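Local coordinates for protein putative aldehyde dehydrogenase (Burkholderia cenocepacia, PDB 4YWE) that probably oxidises an aldehyde or oxo group with NAD or NADP as acceptor, as a member of the aldehyde dehydrogenase family, and binds calcium and magnesium ions, at residues L344-H349 and S382-Q387. Numbering follows the deposited sequence.
Sequences LSDAQH and SHRLAQ
A347 meets L385 at the buried side of this contact, their CA atoms 7.0 Å apart. The methyl CB of A347 touches one branch, CD2 of L385, at 4.1 Å; CG of L385 stands anti to its own N (chi1 -175°), which carries the isobutyl group across to the helix. Beside this pair lies the imidazole of H383, its CE1 4.2 Å from CA of A347. The ring is held at both nitrogens: ND1 of H383 accepts from N of L385 at 3.0 Å with a nearly straight N-H...N angle of 168°, an N-cap bond for helix 384-387, while NE2 bonds OD2 of D350.

The other side is looser and wet. OD2 of D346 and NH1 of R384 are 3.9 Å apart, a long salt bridge of charge alone: the carboxylate and guanidinium planes are turned 73° apart, and OD2 sits far off the guanidinium plane, with none of its hydrogens aimed that way. A water between them donates to OD2 of D346 at 2.8 Å, but its approach to NH1 of R384 is too short to be trusted. NE of R384 forms a salt bridge with OE1 of E388, and F343 adds a cation-pi contact. D346 and D350 are calcium ligands in a structure of this protein, but no ion is bound there in this chain.

The contact joins the C-terminal end of helix 334-349 to helix 384-387 over neighbouring strands of a mixed sheet, consistent with the aldehyde dehydrogenase catalytic domain: A347 and L385 rest on L376 (strand 374-376), and L385 also touches V394 (strand 394-400).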
ATOM      1  N   LEU A 344     -20.606  27.299 -33.070  1.00 21.46           N
ATOM      2  CA  LEU A 344     -19.840  28.188 -33.938  1.00 23.12           C
ATOM      3  C   LEU A 344     -20.668  29.375 -34.421  1.00 23.17           C
ATOM      4  O   LEU A 344     -20.153  30.486 -34.548  1.00 20.44           O
ATOM      5  CB  LEU A 344     -19.287  27.411 -35.135  1.00 24.14           C
ATOM      6  CG  LEU A 344     -18.297  26.293 -34.801  1.00 23.79           C
ATOM      7  CD1 LEU A 344     -17.832  25.581 -36.062  1.00 23.76           C
ATOM      8  CD2 LEU A 344     -17.109  26.844 -34.025  1.00 21.90           C
ATOM      9  N   SER A 345     -21.950  29.139 -34.688  1.00 23.91           N
ATOM     10  CA  SER A 345     -22.833  30.199 -35.165  1.00 28.63           C
ATOM     11  C   SER A 345     -23.143  31.200 -34.055  1.00 27.28           C
ATOM     12  O   SER A 345     -23.207  32.405 -34.299  1.00 30.20           O
ATOM     13  CB  SER A 345     -24.134  29.612 -35.719  1.00 36.82           C
ATOM     14  OG  SER A 345     -24.874  28.954 -34.706  1.00 41.35           O
ATOM     15  N   ASP A 346     -23.338  30.699 -32.840  1.00 27.64           N
ATOM     16  CA  ASP A 346     -23.577  31.563 -31.688  1.00 27.63           C
ATOM     17  C   ASP A 346     -22.356  32.425 -31.397  1.00 25.44           C
ATOM     18  O   ASP A 346     -22.480  33.602 -31.060  1.00 24.14           O
ATOM     19  CB  ASP A 346     -23.940  30.739 -30.452  1.00 28.18           C
ATOM     20  CG  ASP A 346     -25.337  30.157 -30.525  1.00 30.50           C
ATOM     21  OD1 ASP A 346     -26.178  30.716 -31.259  1.00 31.84           O
ATOM     22  OD2 ASP A 346     -25.593  29.142 -29.844  1.00 31.38           O
ATOM     23  N   ALA A 347     -21.175  31.828 -31.529  1.00 23.99           N
ATOM     24  CA  ALA A 347     -19.924  32.531 -31.274  1.00 23.65           C
ATOM     25  C   ALA A 347     -19.694  33.633 -32.303  1.00 26.28           C
ATOM     26  O   ALA A 347     -19.244  34.729 -31.963  1.00 26.63           O
ATOM     27  CB  ALA A 347     -18.760  31.554 -31.275  1.00 20.52           C
ATOM     28  N   GLN A 348     -20.008  33.336 -33.561  1.00 29.69           N
ATOM     29  CA  GLN A 348     -19.836  34.297 -34.643  1.00 29.25           C
ATOM     30  C   GLN A 348     -20.814  35.458 -34.505  1.00 31.53           C
ATOM     31  O   GLN A 348     -20.494  36.596 -34.846  1.00 34.25           O
ATOM     32  CB  GLN A 348     -20.019  33.615 -36.001  1.00 33.08           C
ATOM     33  N   HIS A 349     -22.009  35.164 -34.002  1.00 32.65           N
ATOM     34  CA  HIS A 349     -23.034  36.184 -33.813  1.00 35.55           C
ATOM     35  C   HIS A 349     -22.661  37.120 -32.669  1.00 33.44           C
ATOM     36  O   HIS A 349     -22.979  38.307 -32.695  1.00 32.58           O
ATOM     37  CB  HIS A 349     -24.393  35.533 -33.546  1.00 38.81           C
ATOM     38  CG  HIS A 349     -25.519  36.511 -33.417  1.00 44.76           C
ATOM     39  ND1 HIS A 349     -25.849  37.114 -32.223  1.00 47.29           N
ATOM     40  CD2 HIS A 349     -26.397  36.986 -34.333  1.00 47.74           C
ATOM     41  CE1 HIS A 349     -26.879  37.921 -32.409  1.00 48.94           C
ATOM     42  NE2 HIS A 349     -27.230  37.862 -33.681  1.00 48.82           N
ATOM     43  N   SER A 382     -16.928  33.611 -19.570  1.00 19.00           N
ATOM     44  CA  SER A 382     -18.299  33.316 -19.175  1.00 19.89           C
ATOM     45  C   SER A 382     -19.167  32.913 -20.362  1.00 23.57           C
ATOM     46  O   SER A 382     -20.323  32.530 -20.189  1.00 27.88           O
ATOM     47  CB  SER A 382     -18.917  34.524 -18.468  1.00 18.16           C
ATOM     48  OG  SER A 382     -18.945  35.650 -19.327  1.00 19.34           O
ATOM     49  N   HIS A 383     -18.611  33.001 -21.566  1.00 24.04           N
ATOM     50  CA  HIS A 383     -19.360  32.643 -22.765  1.00 23.00           C
ATOM     51  C   HIS A 383     -19.566  31.131 -22.831  1.00 21.27           C
ATOM     52  O   HIS A 383     -18.738  30.361 -22.339  1.00 16.34           O
ATOM     53  CB  HIS A 383     -18.642  33.141 -24.023  1.00 22.94           C
ATOM     54  CG  HIS A 383     -19.478  33.064 -25.263  1.00 22.44           C
ATOM     55  ND1 HIS A 383     -19.522  31.943 -26.064  1.00 17.95           N
ATOM     56  CD2 HIS A 383     -20.307  33.968 -25.838  1.00 22.01           C
ATOM     57  CE1 HIS A 383     -20.339  32.159 -27.079  1.00 20.88           C
ATOM     58  NE2 HIS A 383     -20.829  33.380 -26.965  1.00 24.03           N
ATOM     59  N   ARG A 384     -20.675  30.717 -23.439  1.00 20.31           N
ATOM     60  CA  ARG A 384     -21.036  29.304 -23.546  1.00 20.83           C
ATOM     61  C   ARG A 384     -19.949  28.482 -24.241  1.00 21.42           C
ATOM     62  O   ARG A 384     -19.760  27.303 -23.937  1.00 21.79           O
ATOM     63  CB  ARG A 384     -22.368  29.161 -24.291  1.00 23.44           C
ATOM     64  CG  ARG A 384     -22.781  27.729 -24.592  1.00 23.58           C
ATOM     65  CD  ARG A 384     -24.215  27.659 -25.095  1.00 26.85           C
ATOM     66  NE  ARG A 384     -24.652  26.282 -25.311  1.00 32.68           N
ATOM     67  CZ  ARG A 384     -24.602  25.655 -26.482  1.00 39.70           C
ATOM     68  NH1 ARG A 384     -24.134  26.280 -27.554  1.00 40.80           N
ATOM     69  NH2 ARG A 384     -25.020  24.401 -26.581  1.00 42.27           N
ATOM     70  N   LEU A 385     -19.230  29.111 -25.165  1.00 19.96           N
ATOM     71  CA  LEU A 385     -18.152  28.443 -25.886  1.00 21.07           C
ATOM     72  C   LEU A 385     -17.036  28.001 -24.942  1.00 20.04           C
ATOM     73  O   LEU A 385     -16.379  26.989 -25.177  1.00 20.27           O
ATOM     74  CB  LEU A 385     -17.587  29.362 -26.973  1.00 21.76           C
ATOM     75  CG  LEU A 385     -16.523  28.758 -27.894  1.00 21.95           C
ATOM     76  CD1 LEU A 385     -17.105  27.610 -28.704  1.00 22.21           C
ATOM     77  CD2 LEU A 385     -15.929  29.816 -28.809  1.00 17.33           C
ATOM     78  N   ALA A 386     -16.832  28.761 -23.869  1.00 20.49           N
ATOM     79  CA  ALA A 386     -15.752  28.482 -22.928  1.00 20.91           C
ATOM     80  C   ALA A 386     -16.255  27.802 -21.657  1.00 20.51           C
ATOM     81  O   ALA A 386     -15.474  27.516 -20.750  1.00 19.51           O
ATOM     82  CB  ALA A 386     -15.015  29.768 -22.578  1.00 21.48           C
ATOM     83  N   GLN A 387     -17.557  27.543 -21.596  1.00 22.12           N
ATOM     84  CA  GLN A 387     -18.164  26.961 -20.403  1.00 22.48           C
ATOM     85  C   GLN A 387     -18.737  25.569 -20.655  1.00 23.98           C
ATOM     86  O   GLN A 387     -18.665  24.696 -19.790  1.00 24.04           O
ATOM     87  CB  GLN A 387     -19.261  27.885 -19.864  1.00 23.27           C
ATOM     88  CG  GLN A 387     -18.738  29.127 -19.158  1.00 22.61           C
ATOM     89  CD  GLN A 387     -18.171  28.818 -17.784  1.00 19.69           C
ATOM     90  OE1 GLN A 387     -18.593  27.866 -17.128  1.00 17.59           O
ATOM     91  NE2 GLN A 387     -17.209  29.620 -17.344  1.00 15.33           N
TER
HETATM   92  O   HOH W   1     -23.453  28.536 -28.110  1.00 34.30           O